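Local coordinates for protein putative tryptophan halogenase (Xanthomonas campestris pv. campestris, PDB 6Y1W) that is a flavin-dependent halogenase that probably binds FAD and uses it to halogenate a tryptophan-like or related aromatic substrate, at residues R17-A22 against R41-T46; A83-F88 against A167-R172; V235-W240 against N323-V328; R327-N332 against V372-Y377; I351-R356 against E383-I388. All blocks are in the same frame, centred on the assembly; numbering follows the deposited sequence.

Contact 1 (R17-A22 against R41-T46); sequences RRVVIA and RQLQIT
Four backbone hydrogen bonds tie Arg17-Ala22 to Arg41-Thr46, and all are nearly straight. Gln44 uses both its polar backbone atoms: its N donates to Arg17 O at 2.9 Å, while its O accepts Val19 N at 2.8 Å. Thr46 repeats the pattern two residues on, its N reaching Val19 O and its O taking Ile21 N at 2.7 Å. A water bridges Arg17 O and Gln42 O where the strands begin. This alternation is that of parallel strands, here the first two of a Rossmann-type beta-alpha-beta crossover, joined through helix 25-39; the strand directions differ by 12°. On the face that helix covers, Val19 CG2 meets Leu43 CD1 at 3.8 Å, and Ile21 CD1 lies against Ile45 CG2. CG1 of Val19 is anti to the backbone N (chi1 180°), which leaves CG2 beside that N and directed at the leucine. On the other face, Arg18 and Gln44 run side by side, though the guanidinium continues to salt bridges with Asp216 and Glu214.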
# COMPACT_ATOMS: atom_id res chain seq x y z
N ARG A 17 10.27 -20.27 22.92
CA ARG A 17 9.30 -21.29 23.28
C ARG A 17 8.36 -20.87 24.38
O ARG A 17 7.33 -21.52 24.55
CB ARG A 17 10.02 -22.58 23.75
CG ARG A 17 10.69 -23.34 22.63
CD ARG A 17 9.68 -23.88 21.61
NE ARG A 17 9.76 -23.13 20.35
CZ ARG A 17 10.64 -23.37 19.38
NH1 ARG A 17 10.64 -22.63 18.29
NH2 ARG A 17 11.53 -24.35 19.51
N ARG A 18 8.70 -19.84 25.15
CA ARG A 18 7.89 -19.40 26.27
C ARG A 18 7.61 -17.91 26.08
O ARG A 18 8.55 -17.12 25.94
CB ARG A 18 8.59 -19.65 27.62
CG ARG A 18 8.94 -21.14 27.88
CD ARG A 18 10.00 -21.29 29.00
NE ARG A 18 11.16 -20.46 28.69
CZ ARG A 18 12.17 -20.23 29.52
NH1 ARG A 18 12.19 -20.79 30.72
NH2 ARG A 18 13.16 -19.42 29.14
N VAL A 19 6.33 -17.55 26.05
CA VAL A 19 5.91 -16.16 25.91
C VAL A 19 5.20 -15.75 27.18
O VAL A 19 4.27 -16.43 27.63
CB VAL A 19 5.00 -15.95 24.70
CG1 VAL A 19 4.57 -14.46 24.58
CG2 VAL A 19 5.69 -16.39 23.41
N VAL A 20 5.62 -14.62 27.75
CA VAL A 20 5.03 -14.12 28.99
C VAL A 20 4.37 -12.78 28.67
O VAL A 20 5.03 -11.88 28.14
CB VAL A 20 6.08 -13.98 30.10
CG1 VAL A 20 5.45 -13.34 31.31
CG2 VAL A 20 6.66 -15.36 30.44
N ILE A 21 3.09 -12.65 28.98
CA ILE A 21 2.31 -11.43 28.73
C ILE A 21 2.12 -10.74 30.07
O ILE A 21 1.52 -11.31 31.00
CB ILE A 21 0.96 -11.77 28.08
CG1 ILE A 21 1.22 -12.44 26.73
CG2 ILE A 21 0.10 -10.49 27.86
CD1 ILE A 21 -0.01 -13.06 26.07
N ALA A 22 2.64 -9.54 30.21
CA ALA A 22 2.52 -8.78 31.46
C ALA A 22 1.35 -7.83 31.34
O ALA A 22 1.39 -6.91 30.53
CB ALA A 22 3.81 -8.02 31.76
N ARG A 41 -0.01 -24.49 20.22
CA ARG A 41 0.49 -25.88 20.26
C ARG A 41 2.00 -25.93 20.38
O ARG A 41 2.56 -26.98 20.74
CB ARG A 41 0.06 -26.65 19.00
CG ARG A 41 -1.43 -26.88 18.99
CD ARG A 41 -1.89 -27.41 17.62
NE ARG A 41 -1.10 -28.54 17.16
CZ ARG A 41 -1.53 -29.80 17.20
NH1 ARG A 41 -2.74 -30.05 17.69
NH2 ARG A 41 -0.75 -30.79 16.77
N GLN A 42 2.68 -24.83 20.08
CA GLN A 42 4.13 -24.83 20.09
C GLN A 42 4.72 -23.96 21.18
O GLN A 42 5.91 -24.09 21.45
CB GLN A 42 4.68 -24.29 18.75
CG GLN A 42 4.24 -25.10 17.60
CD GLN A 42 4.91 -24.78 16.28
OE1 GLN A 42 4.97 -25.64 15.42
NE2 GLN A 42 5.37 -23.53 16.09
N LEU A 43 3.93 -23.10 21.80
CA LEU A 43 4.45 -22.17 22.78
C LEU A 43 3.81 -22.41 24.13
O LEU A 43 2.64 -22.78 24.22
CB LEU A 43 4.17 -20.71 22.37
CG LEU A 43 4.72 -20.23 21.03
CD1 LEU A 43 4.18 -18.83 20.85
CD2 LEU A 43 6.22 -20.20 21.07
N GLN A 44 4.56 -22.16 25.18
CA GLN A 44 3.99 -22.02 26.51
C GLN A 44 3.69 -20.54 26.71
O GLN A 44 4.61 -19.72 26.68
CB GLN A 44 4.94 -22.52 27.59
CG GLN A 44 4.36 -22.36 29.01
CD GLN A 44 5.32 -22.81 30.10
OE1 GLN A 44 6.42 -23.31 29.82
NE2 GLN A 44 4.90 -22.65 31.36
N ILE A 45 2.42 -20.21 26.88
CA ILE A 45 1.99 -18.82 26.98
C ILE A 45 1.42 -18.59 28.36
O ILE A 45 0.46 -19.27 28.76
CB ILE A 45 0.95 -18.47 25.91
CG1 ILE A 45 1.49 -18.82 24.54
CG2 ILE A 45 0.58 -16.95 26.01
CD1 ILE A 45 0.42 -18.94 23.44
N THR A 46 1.99 -17.61 29.07
CA THR A 46 1.56 -17.25 30.42
C THR A 46 1.18 -15.79 30.45
O THR A 46 1.92 -14.95 29.93
CB THR A 46 2.69 -17.51 31.40
OG1 THR A 46 3.08 -18.90 31.31
CG2 THR A 46 2.29 -17.10 32.82
O HOH W 1 7.00 -24.71 24.37

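Contact 2 (A83-F88 against A167-R172); sequences ATQATF and AGLYAR
Thr84 and Leu169 bring the two backbones to 5.1 Å, CA to CA, where the turn leading into strand 87-89 passes the first turn of helix 167-180. Thr84 CG2 rests on the helix backbone, 3.5 Å from Tyr170 CA, and also meets Tyr170 CB at 3.8 Å. With OG1 between the backbone N and the carbonyl carbon (chi1 59°), the methyl is left beside the N, and OG1 bonds to Phe80 O. From the helix, Leu169 CB approaches Ala83 O at 3.6 Å, and Leu169 CD1 crosses Gln85 CG at 3.7 Å. One water donates to Leu169 O at 2.8 Å and, at a longer 3.2 Å, to Ala83 O. The Tyr170 ring leads away from the turn, and its OH bonds to His70. Helix 167-180 follows strand 162-166, which pairs with strand 87-89 in a small antiparallel sheet; the contact packs the lead-in to one strand against the helix leaving its neighbour, with Tyr170 near the predicted FAD-site residues Thr26 and Ile351.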
# COMPACT_ATOMS: atom_id res chain seq x y z
N ALA A 83 -22.08 -11.23 23.89
CA ALA A 83 -21.29 -11.33 25.10
C ALA A 83 -20.70 -10.00 25.55
O ALA A 83 -20.31 -9.90 26.72
CB ALA A 83 -20.13 -12.31 24.89
N THR A 84 -20.68 -8.98 24.69
CA THR A 84 -20.03 -7.73 25.04
C THR A 84 -21.00 -6.57 25.00
O THR A 84 -20.57 -5.42 24.97
CB THR A 84 -18.83 -7.46 24.11
OG1 THR A 84 -19.28 -7.39 22.77
CG2 THR A 84 -17.76 -8.59 24.25
N GLN A 85 -22.32 -6.85 25.04
CA GLN A 85 -23.36 -5.81 25.00
C GLN A 85 -23.24 -4.93 23.75
O GLN A 85 -23.63 -3.75 23.76
CB GLN A 85 -23.36 -4.94 26.27
CG GLN A 85 -23.62 -5.76 27.56
CD GLN A 85 -25.10 -6.05 27.73
OE1 GLN A 85 -25.96 -5.23 27.38
NE2 GLN A 85 -25.41 -7.25 28.24
N ALA A 86 -22.75 -5.51 22.64
CA ALA A 86 -22.27 -4.68 21.53
C ALA A 86 -23.38 -4.23 20.60
O ALA A 86 -24.41 -4.89 20.44
CB ALA A 86 -21.21 -5.42 20.71
N THR A 87 -23.16 -3.08 19.94
CA THR A 87 -24.04 -2.61 18.88
C THR A 87 -23.20 -2.35 17.63
O THR A 87 -21.97 -2.40 17.66
CB THR A 87 -24.80 -1.31 19.27
OG1 THR A 87 -23.87 -0.24 19.45
CG2 THR A 87 -25.61 -1.51 20.61
N PHE A 88 -23.87 -2.05 16.53
CA PHE A 88 -23.14 -1.76 15.30
C PHE A 88 -22.80 -0.28 15.17
O PHE A 88 -23.52 0.60 15.67
CB PHE A 88 -23.95 -2.22 14.07
CG PHE A 88 -24.08 -3.71 13.99
CD1 PHE A 88 -23.02 -4.49 13.48
CD2 PHE A 88 -25.22 -4.36 14.44
CE1 PHE A 88 -23.10 -5.88 13.43
CE2 PHE A 88 -25.30 -5.77 14.38
CZ PHE A 88 -24.25 -6.51 13.88
N ALA A 167 -15.64 -2.92 26.81
CA ALA A 167 -14.26 -3.42 26.74
C ALA A 167 -13.93 -4.43 27.83
O ALA A 167 -13.16 -5.36 27.58
CB ALA A 167 -13.27 -2.25 26.81
N GLY A 168 -14.50 -4.27 29.02
CA GLY A 168 -14.22 -5.22 30.08
C GLY A 168 -14.82 -6.57 29.76
O GLY A 168 -14.18 -7.60 29.99
N LEU A 169 -16.06 -6.58 29.25
CA LEU A 169 -16.66 -7.84 28.83
C LEU A 169 -15.91 -8.44 27.66
O LEU A 169 -15.80 -9.66 27.56
CB LEU A 169 -18.13 -7.64 28.43
CG LEU A 169 -19.05 -7.28 29.61
CD1 LEU A 169 -20.44 -6.96 29.13
CD2 LEU A 169 -19.05 -8.43 30.63
N TYR A 170 -15.38 -7.61 26.76
CA TYR A 170 -14.62 -8.13 25.63
C TYR A 170 -13.34 -8.82 26.12
O TYR A 170 -13.02 -9.95 25.69
CB TYR A 170 -14.30 -6.99 24.64
CG TYR A 170 -13.54 -7.39 23.39
CD1 TYR A 170 -13.91 -8.51 22.66
CD2 TYR A 170 -12.43 -6.66 22.96
CE1 TYR A 170 -13.24 -8.88 21.49
CE2 TYR A 170 -11.74 -7.02 21.79
CZ TYR A 170 -12.17 -8.13 21.07
OH TYR A 170 -11.48 -8.49 19.93
N ALA A 171 -12.61 -8.18 27.04
CA ALA A 171 -11.43 -8.83 27.61
C ALA A 171 -11.78 -10.15 28.30
O ALA A 171 -10.99 -11.09 28.24
CB ALA A 171 -10.73 -7.88 28.61
N ARG A 172 -12.92 -10.22 28.99
CA ARG A 172 -13.29 -11.47 29.66
C ARG A 172 -13.63 -12.55 28.63
O ARG A 172 -13.26 -13.72 28.82
CB ARG A 172 -14.47 -11.23 30.61
CG ARG A 172 -14.75 -12.42 31.55
CD ARG A 172 -13.61 -12.56 32.58
NE ARG A 172 -13.68 -13.80 33.36
CZ ARG A 172 -13.38 -15.01 32.88
NH1 ARG A 172 -13.01 -15.13 31.62
NH2 ARG A 172 -13.47 -16.09 33.66
O HOH W 2 -17.87 -11.39 28.21

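Contact 3 (V235-W240 against N323-V328); sequences VGSEDW and NQRHRV
Glu238 and Gln324 lie side by side and point the same way, their carboxylate and amide planes 29° apart; in the Gln324 conformer described, NE2 donates to Glu238 OE1 at 3.0 Å. They form the hydrogen-bonded pair of a short antiparallel sheet, in which strand 323-325 lies between strands 237-239 and 341-342. The backbone bond of this pair from Glu238 N to Gln324 O is short, 2.7 Å, whereas the return bond is weak. Trp240 lays one ring face over the backbone joining Asn323 to Gln324, and its CZ2 comes within 3.6 Å of Gln324 CB. His326 is turned flat over the opposite strand, with Ser237 C and Glu238 N over one face of its imidazole; the backbone N of His326 donates to Gly236 O at 2.8 Å. Arg325 starts out pointing away from that strand, but its chain bends twice and curls back. The guanidinium edge carries the bond from Arg325 NH2 to Val235 O, 2.7 Å long and only 1° out of the guanidinium plane.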
# COMPACT_ATOMS: atom_id res chain seq x y z
N VAL A 235 12.98 2.58 27.30
CA VAL A 235 12.68 3.13 25.99
C VAL A 235 11.81 4.36 26.22
O VAL A 235 10.78 4.28 26.90
CB VAL A 235 11.95 2.11 25.11
CG1 VAL A 235 11.65 2.69 23.76
CG2 VAL A 235 12.75 0.78 25.02
N GLY A 236 12.26 5.51 25.76
CA GLY A 236 11.49 6.73 25.91
C GLY A 236 10.37 6.81 24.89
O GLY A 236 10.20 5.92 24.04
N SER A 237 9.62 7.92 24.94
CA SER A 237 8.53 8.15 23.99
C SER A 237 8.63 9.54 23.39
O SER A 237 9.20 10.45 23.99
CB SER A 237 7.19 7.94 24.67
OG SER A 237 7.22 6.70 25.36
N GLU A 238 8.08 9.67 22.16
CA GLU A 238 8.07 10.92 21.40
C GLU A 238 6.89 11.73 21.91
O GLU A 238 5.80 11.19 22.08
CB GLU A 238 7.93 10.65 19.90
CG GLU A 238 8.32 11.83 18.99
CD GLU A 238 7.76 11.73 17.54
OE1 GLU A 238 7.38 10.63 17.08
OE2 GLU A 238 7.69 12.79 16.87
N ASP A 239 7.13 13.00 22.24
CA ASP A 239 6.11 13.87 22.80
C ASP A 239 5.34 14.54 21.67
O ASP A 239 5.93 15.27 20.85
CB ASP A 239 6.78 14.91 23.69
CG ASP A 239 5.83 15.90 24.30
OD1 ASP A 239 4.59 15.69 24.30
OD2 ASP A 239 6.33 16.92 24.80
N TRP A 240 4.02 14.32 21.62
CA TRP A 240 3.22 14.93 20.57
C TRP A 240 2.35 16.05 21.12
O TRP A 240 1.49 16.57 20.38
CB TRP A 240 2.37 13.88 19.86
CG TRP A 240 3.13 12.89 19.00
CD1 TRP A 240 4.39 13.04 18.49
CD2 TRP A 240 2.67 11.60 18.56
NE1 TRP A 240 4.74 11.92 17.75
CE2 TRP A 240 3.70 11.03 17.77
CE3 TRP A 240 1.49 10.88 18.76
CZ2 TRP A 240 3.57 9.77 17.19
CZ3 TRP A 240 1.37 9.64 18.15
CH2 TRP A 240 2.41 9.10 17.39
N ASN A 323 1.45 10.31 22.40
CA ASN A 323 2.85 9.89 22.29
C ASN A 323 2.99 8.58 21.53
O ASN A 323 2.05 7.80 21.36
CB ASN A 323 3.46 9.72 23.68
CG ASN A 323 3.08 8.38 24.30
OD1 ASN A 323 3.76 7.37 24.08
ND2 ASN A 323 1.95 8.35 25.00
N GLN A 324 4.24 8.31 21.12
CA GLN A 324 4.61 6.99 20.60
C GLN A 324 5.92 6.59 21.25
O GLN A 324 6.84 7.41 21.34
CB GLN A 324 4.71 6.94 19.05
CG GLN A 324 6.05 7.41 18.39
CD GLN A 324 6.20 7.01 16.90
OE1 GLN A 324 6.28 5.82 16.56
NE2 GLN A 324 6.27 8.00 16.03
N ARG A 325 5.98 5.35 21.73
CA ARG A 325 7.23 4.78 22.21
C ARG A 325 8.24 4.84 21.07
O ARG A 325 7.89 4.58 19.91
CB ARG A 325 6.95 3.34 22.66
CG ARG A 325 7.92 2.66 23.58
CD ARG A 325 8.07 3.32 24.93
NE ARG A 325 6.95 3.26 25.85
CZ ARG A 325 7.07 3.56 27.15
NH1 ARG A 325 6.01 3.53 27.94
NH2 ARG A 325 8.25 3.91 27.66
N HIS A 326 9.50 5.22 21.37
CA HIS A 326 10.48 5.37 20.29
C HIS A 326 10.69 4.06 19.54
O HIS A 326 10.88 4.06 18.31
CB HIS A 326 11.81 5.86 20.83
CG HIS A 326 11.79 7.30 21.21
ND1 HIS A 326 11.33 8.27 20.34
CD2 HIS A 326 12.12 7.93 22.35
CE1 HIS A 326 11.41 9.45 20.94
NE2 HIS A 326 11.88 9.27 22.16
N ARG A 327 10.73 2.95 20.26
CA ARG A 327 10.77 1.63 19.65
C ARG A 327 9.74 0.79 20.37
O ARG A 327 9.65 0.84 21.60
CB ARG A 327 12.19 1.02 19.78
CG ARG A 327 13.23 1.84 19.04
CD ARG A 327 14.65 1.35 19.30
NE ARG A 327 15.03 1.38 20.71
CZ ARG A 327 15.25 2.48 21.42
NH1 ARG A 327 15.14 3.68 20.85
NH2 ARG A 327 15.59 2.39 22.70
N VAL A 328 8.90 0.09 19.62
CA VAL A 328 7.90 -0.73 20.30
C VAL A 328 8.42 -2.14 20.57
O VAL A 328 7.93 -2.79 21.50
CB VAL A 328 6.58 -0.77 19.52
CG1 VAL A 328 5.92 0.60 19.63
CG2 VAL A 328 6.80 -1.10 18.06
O HOH W 3 4.92 5.51 25.48

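Contact 4 (R327-N332 against V372-Y377); sequences RVWEKN and VDIAEY
Beside the place where Trp329 meets Ile374 and Tyr377, Arg327 NE donates to Glu330 OE1 at 2.7 Å, almost straight, in a salt bridge within Arg327-Asn332. Ile374 CG1 stands over the five-membered ring of Trp329, 3.5 Å from the centroid and 9° off the normal, a CH-pi contact. Tyr377 presents its face to the indole edge in a T-shaped pair with planes at 84°, Trp329 CE3 lying 3.5 Å from Tyr377 CG. The tryptophan CG is anti to the backbone N (chi1 -171°), which brings one ring face under Ile374 and an edge to Tyr377. Two carbonyls also meet the isoleucine, Trp329 O at Ile374 CG2 (3.3 Å) and Lys331 O at its CD1. Val328 CG2 comes to the tyrosine at the ring edge, 3.5 Å from Tyr377 CE1. Asp373 turns to Arg431 of the second subunit. Strand 329-330 is an outermost strand of the Rossmann-type sheet, so helix 371-397 packs at that margin, and Leu361 of helix 350-363 touches both aromatic side chains.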
# COMPACT_ATOMS: atom_id res chain seq x y z
N ARG A 327 10.73 2.95 20.26
CA ARG A 327 10.77 1.63 19.65
C ARG A 327 9.74 0.79 20.37
O ARG A 327 9.65 0.84 21.60
CB ARG A 327 12.19 1.02 19.78
CG ARG A 327 13.23 1.84 19.04
CD ARG A 327 14.65 1.35 19.30
NE ARG A 327 15.03 1.38 20.71
CZ ARG A 327 15.25 2.48 21.42
NH1 ARG A 327 15.14 3.68 20.85
NH2 ARG A 327 15.59 2.39 22.70
N VAL A 328 8.90 0.09 19.62
CA VAL A 328 7.90 -0.73 20.30
C VAL A 328 8.42 -2.14 20.57
O VAL A 328 7.93 -2.79 21.50
CB VAL A 328 6.58 -0.77 19.52
CG1 VAL A 328 5.92 0.60 19.63
CG2 VAL A 328 6.80 -1.10 18.06
N TRP A 329 9.44 -2.58 19.84
CA TRP A 329 10.09 -3.86 20.09
C TRP A 329 11.52 -3.52 20.48
O TRP A 329 12.26 -2.93 19.68
CB TRP A 329 10.07 -4.74 18.84
CG TRP A 329 10.54 -6.18 19.07
CD1 TRP A 329 11.33 -6.65 20.07
CD2 TRP A 329 10.21 -7.29 18.25
NE1 TRP A 329 11.52 -8.01 19.92
CE2 TRP A 329 10.86 -8.42 18.80
CE3 TRP A 329 9.44 -7.44 17.10
CZ2 TRP A 329 10.73 -9.69 18.26
CZ3 TRP A 329 9.33 -8.72 16.52
CH2 TRP A 329 10.00 -9.82 17.12
N GLU A 330 11.89 -3.88 21.70
CA GLU A 330 13.24 -3.61 22.21
C GLU A 330 13.73 -4.91 22.81
O GLU A 330 13.08 -5.46 23.70
CB GLU A 330 13.21 -2.48 23.25
CG GLU A 330 14.51 -2.25 24.00
CD GLU A 330 15.44 -1.36 23.23
OE1 GLU A 330 15.09 -0.98 22.09
OE2 GLU A 330 16.52 -1.06 23.77
N LYS A 331 14.88 -5.41 22.32
CA LYS A 331 15.42 -6.69 22.79
C LYS A 331 14.33 -7.76 22.69
O LYS A 331 13.82 -7.99 21.60
CB LYS A 331 15.96 -6.56 24.22
CG LYS A 331 17.04 -5.44 24.37
CD LYS A 331 17.86 -5.58 25.66
CE LYS A 331 19.02 -4.56 25.69
NZ LYS A 331 19.62 -4.47 24.34
N ASN A 332 13.98 -8.42 23.79
CA ASN A 332 12.96 -9.48 23.73
C ASN A 332 11.63 -9.04 24.33
O ASN A 332 10.89 -9.86 24.88
CB ASN A 332 13.45 -10.77 24.41
CG ASN A 332 13.66 -10.61 25.92
OD1 ASN A 332 13.92 -9.52 26.43
ND2 ASN A 332 13.53 -11.70 26.65
N VAL A 372 17.25 -7.67 12.65
CA VAL A 372 16.63 -7.21 11.40
C VAL A 372 15.12 -7.30 11.50
O VAL A 372 14.40 -6.46 10.94
CB VAL A 372 17.18 -7.95 10.16
CG1 VAL A 372 16.72 -9.39 10.08
CG2 VAL A 372 16.73 -7.22 8.88
N ASP A 373 14.60 -8.34 12.18
CA ASP A 373 13.16 -8.45 12.39
C ASP A 373 12.65 -7.34 13.31
O ASP A 373 11.59 -6.75 13.06
CB ASP A 373 12.81 -9.81 13.00
CG ASP A 373 12.98 -10.98 12.02
OD1 ASP A 373 13.23 -10.77 10.82
OD2 ASP A 373 12.83 -12.12 12.48
N ILE A 374 13.39 -7.05 14.38
CA ILE A 374 13.00 -5.99 15.30
C ILE A 374 12.95 -4.66 14.56
O ILE A 374 12.02 -3.85 14.72
CB ILE A 374 13.99 -5.94 16.49
CG1 ILE A 374 13.91 -7.22 17.35
CG2 ILE A 374 13.79 -4.65 17.37
CD1 ILE A 374 15.02 -7.35 18.37
N ALA A 375 13.97 -4.40 13.73
CA ALA A 375 14.04 -3.13 13.01
C ALA A 375 12.88 -2.96 12.04
O ALA A 375 12.32 -1.86 11.91
CB ALA A 375 15.38 -3.05 12.26
N GLU A 376 12.52 -4.02 11.31
CA GLU A 376 11.41 -3.95 10.38
C GLU A 376 10.10 -3.71 11.14
O GLU A 376 9.29 -2.86 10.73
CB GLU A 376 11.34 -5.24 9.57
CG GLU A 376 10.11 -5.42 8.67
CD GLU A 376 10.04 -4.49 7.48
OE1 GLU A 376 11.10 -4.01 7.03
OE2 GLU A 376 8.91 -4.23 6.98
N TYR A 377 9.93 -4.42 12.26
CA TYR A 377 8.72 -4.26 13.07
C TYR A 377 8.57 -2.82 13.53
O TYR A 377 7.50 -2.22 13.36
CB TYR A 377 8.78 -5.23 14.26
CG TYR A 377 7.51 -5.26 15.12
CD1 TYR A 377 7.29 -4.30 16.08
CD2 TYR A 377 6.56 -6.26 14.94
CE1 TYR A 377 6.12 -4.31 16.86
CE2 TYR A 377 5.37 -6.27 15.74
CZ TYR A 377 5.19 -5.30 16.70
OH TYR A 377 4.06 -5.27 17.49

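Contact 5 (I351-R356 against E383-I388); sequences IHLIQR and EEIAHI
Arg356 grips Glu384 side-on through two nearly straight hydrogen bonds, one to each carboxylate oxygen. Arg356 NE donates to Glu384 OE1 and Arg356 NH2 to Glu384 OE2, both bonds 3.0 Å long. Each oxygen is met on its syn side, and the guanidinium and carboxylate planes are 18° apart, so the paired bonds restrict rotation of both groups. Arg356 gets its head there by bending at chi2 (-63°) and chi3 (-55°). The remaining arginine nitrogen, NH1, forms a salt bridge with the sulfonate of a bound MES molecule, probably from the crystallisation liquor; Gln355 NE2 hydrogen-bonds to the same sulfonate. Glu384 OE1 has a further partner in a water that donates to it at 3.1 Å and lies 3.0 Å from His352 NE2. That water sits at the edge of the imidazole, in its plane, whereas Arg356 CG covers one face; the other ring nitrogen, His352 ND1, is bonded to Ser65 OG. These groups span two antiparallel helices, 350-363 and 371-397, whose local axes are 11.9 Å apart. Long side chains fill the interface. Leu353 CD1 reaches Ile385 CD1 at 3.8 Å, and Leu353 CD2 slides past Ile388 CD1 at 3.7 Å. Ile351, on the same helix, belongs to the predicted FAD site, and the side chain of Ile388 is about 6 Å from that of Glu347, predicted to bind tryptophan.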
# COMPACT_ATOMS: atom_id res chain seq x y z
N ILE A 351 -8.26 0.07 20.12
CA ILE A 351 -8.23 -1.38 19.92
C ILE A 351 -7.55 -1.76 18.61
O ILE A 351 -6.84 -2.77 18.55
CB ILE A 351 -9.66 -1.93 20.06
CG1 ILE A 351 -9.96 -2.05 21.56
CG2 ILE A 351 -9.82 -3.31 19.37
CD1 ILE A 351 -11.42 -2.40 21.86
N HIS A 352 -7.70 -0.93 17.58
CA HIS A 352 -7.03 -1.17 16.30
C HIS A 352 -5.52 -1.19 16.48
O HIS A 352 -4.82 -2.03 15.88
CB HIS A 352 -7.45 -0.08 15.33
CG HIS A 352 -6.60 -0.03 14.10
ND1 HIS A 352 -6.84 -0.84 13.00
CD2 HIS A 352 -5.52 0.72 13.79
CE1 HIS A 352 -5.94 -0.57 12.06
NE2 HIS A 352 -5.14 0.38 12.52
N LEU A 353 -4.98 -0.26 17.27
CA LEU A 353 -3.54 -0.22 17.43
C LEU A 353 -3.03 -1.42 18.20
O LEU A 353 -1.92 -1.88 17.93
CB LEU A 353 -3.11 1.08 18.10
CG LEU A 353 -3.16 2.25 17.10
CD1 LEU A 353 -3.16 3.57 17.87
CD2 LEU A 353 -2.05 2.21 16.05
N ILE A 354 -3.81 -1.94 19.16
CA ILE A 354 -3.47 -3.21 19.79
C ILE A 354 -3.43 -4.32 18.75
O ILE A 354 -2.48 -5.11 18.66
CB ILE A 354 -4.46 -3.54 20.92
CG1 ILE A 354 -4.31 -2.52 22.06
CG2 ILE A 354 -4.15 -4.95 21.47
CD1 ILE A 354 -5.48 -2.59 23.09
N GLN A 355 -4.51 -4.43 17.96
CA GLN A 355 -4.60 -5.47 16.95
C GLN A 355 -3.44 -5.40 15.97
O GLN A 355 -2.85 -6.43 15.63
CB GLN A 355 -5.92 -5.35 16.19
CG GLN A 355 -5.92 -6.14 14.89
CD GLN A 355 -7.27 -6.07 14.19
OE1 GLN A 355 -8.31 -5.74 14.82
NE2 GLN A 355 -7.29 -6.42 12.90
N ARG A 356 -3.09 -4.18 15.52
CA ARG A 356 -1.96 -4.09 14.57
C ARG A 356 -0.67 -4.60 15.19
O ARG A 356 0.12 -5.28 14.53
CB ARG A 356 -1.76 -2.64 14.09
CG ARG A 356 -2.90 -2.11 13.23
CD ARG A 356 -3.06 -2.90 11.91
NE ARG A 356 -1.79 -2.90 11.20
CZ ARG A 356 -1.23 -3.97 10.64
NH1 ARG A 356 -1.83 -5.16 10.72
NH2 ARG A 356 -0.06 -3.85 10.02
N GLU A 383 5.69 4.16 11.11
CA GLU A 383 5.00 4.75 9.96
C GLU A 383 3.50 4.73 10.16
O GLU A 383 2.81 5.70 9.84
CB GLU A 383 5.39 4.01 8.67
CG GLU A 383 6.75 4.49 8.18
CD GLU A 383 7.40 3.60 7.16
OE1 GLU A 383 6.74 2.68 6.64
OE2 GLU A 383 8.60 3.84 6.87
N GLU A 384 2.96 3.62 10.67
CA GLU A 384 1.51 3.53 10.82
C GLU A 384 0.99 4.53 11.84
O GLU A 384 -0.05 5.16 11.62
CB GLU A 384 1.10 2.11 11.20
CG GLU A 384 1.18 1.14 10.03
CD GLU A 384 0.78 -0.27 10.46
OE1 GLU A 384 -0.14 -0.41 11.29
OE2 GLU A 384 1.37 -1.24 9.97
N ILE A 385 1.70 4.69 12.96
CA ILE A 385 1.15 5.54 14.03
C ILE A 385 1.28 7.01 13.64
O ILE A 385 0.41 7.83 14.00
CB ILE A 385 1.82 5.24 15.39
CG1 ILE A 385 1.07 5.94 16.52
CG2 ILE A 385 3.30 5.66 15.46
CD1 ILE A 385 -0.28 5.59 16.55
N ALA A 386 2.34 7.37 12.93
CA ALA A 386 2.51 8.77 12.55
C ALA A 386 1.40 9.18 11.61
O ALA A 386 0.91 10.32 11.66
CB ALA A 386 3.87 8.98 11.89
N HIS A 387 0.97 8.26 10.74
CA HIS A 387 -0.15 8.55 9.85
C HIS A 387 -1.45 8.78 10.64
O HIS A 387 -2.24 9.68 10.32
CB HIS A 387 -0.34 7.42 8.86
CG HIS A 387 -1.71 7.39 8.32
ND1 HIS A 387 -2.12 8.29 7.35
CD2 HIS A 387 -2.81 6.67 8.66
CE1 HIS A 387 -3.40 8.09 7.09
NE2 HIS A 387 -3.84 7.12 7.86
N ILE A 388 -1.71 7.93 11.64
CA ILE A 388 -2.91 8.14 12.44
C ILE A 388 -2.80 9.44 13.24
O ILE A 388 -3.78 10.22 13.31
CB ILE A 388 -3.16 6.92 13.34
CG1 ILE A 388 -3.47 5.70 12.46
CG2 ILE A 388 -4.31 7.10 14.24
CD1 ILE A 388 -3.37 4.33 13.27
O HOH W 4 -2.70 1.25 11.09

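In the fold
Contacts 3, 4 and 5 form a connected group around helix 371-397. Contacts 3 and 4 share Arg327 and Val328 and touch again where Val235 CG2 lies 3.6 Å from Glu330 CG; contacts 3 and 5 meet as Trp240 CH2 packs on Ile385 CG1 at 3.5 Å. Contact 4 reaches the same sheet as contact 1, their centres about 18 Å apart, and both touch the second subunit. Contact 2 stands apart, yet its nearest atoms are about 5 Å from contact 5. Ile351 of contact 5 belongs to the predicted FAD site, and the Tyr170 side chain of contact 2 is about 5 Å from that of Ile351, while the side chain of Ile21 in contact 1 lies about 6 Å from Gly24 of that site.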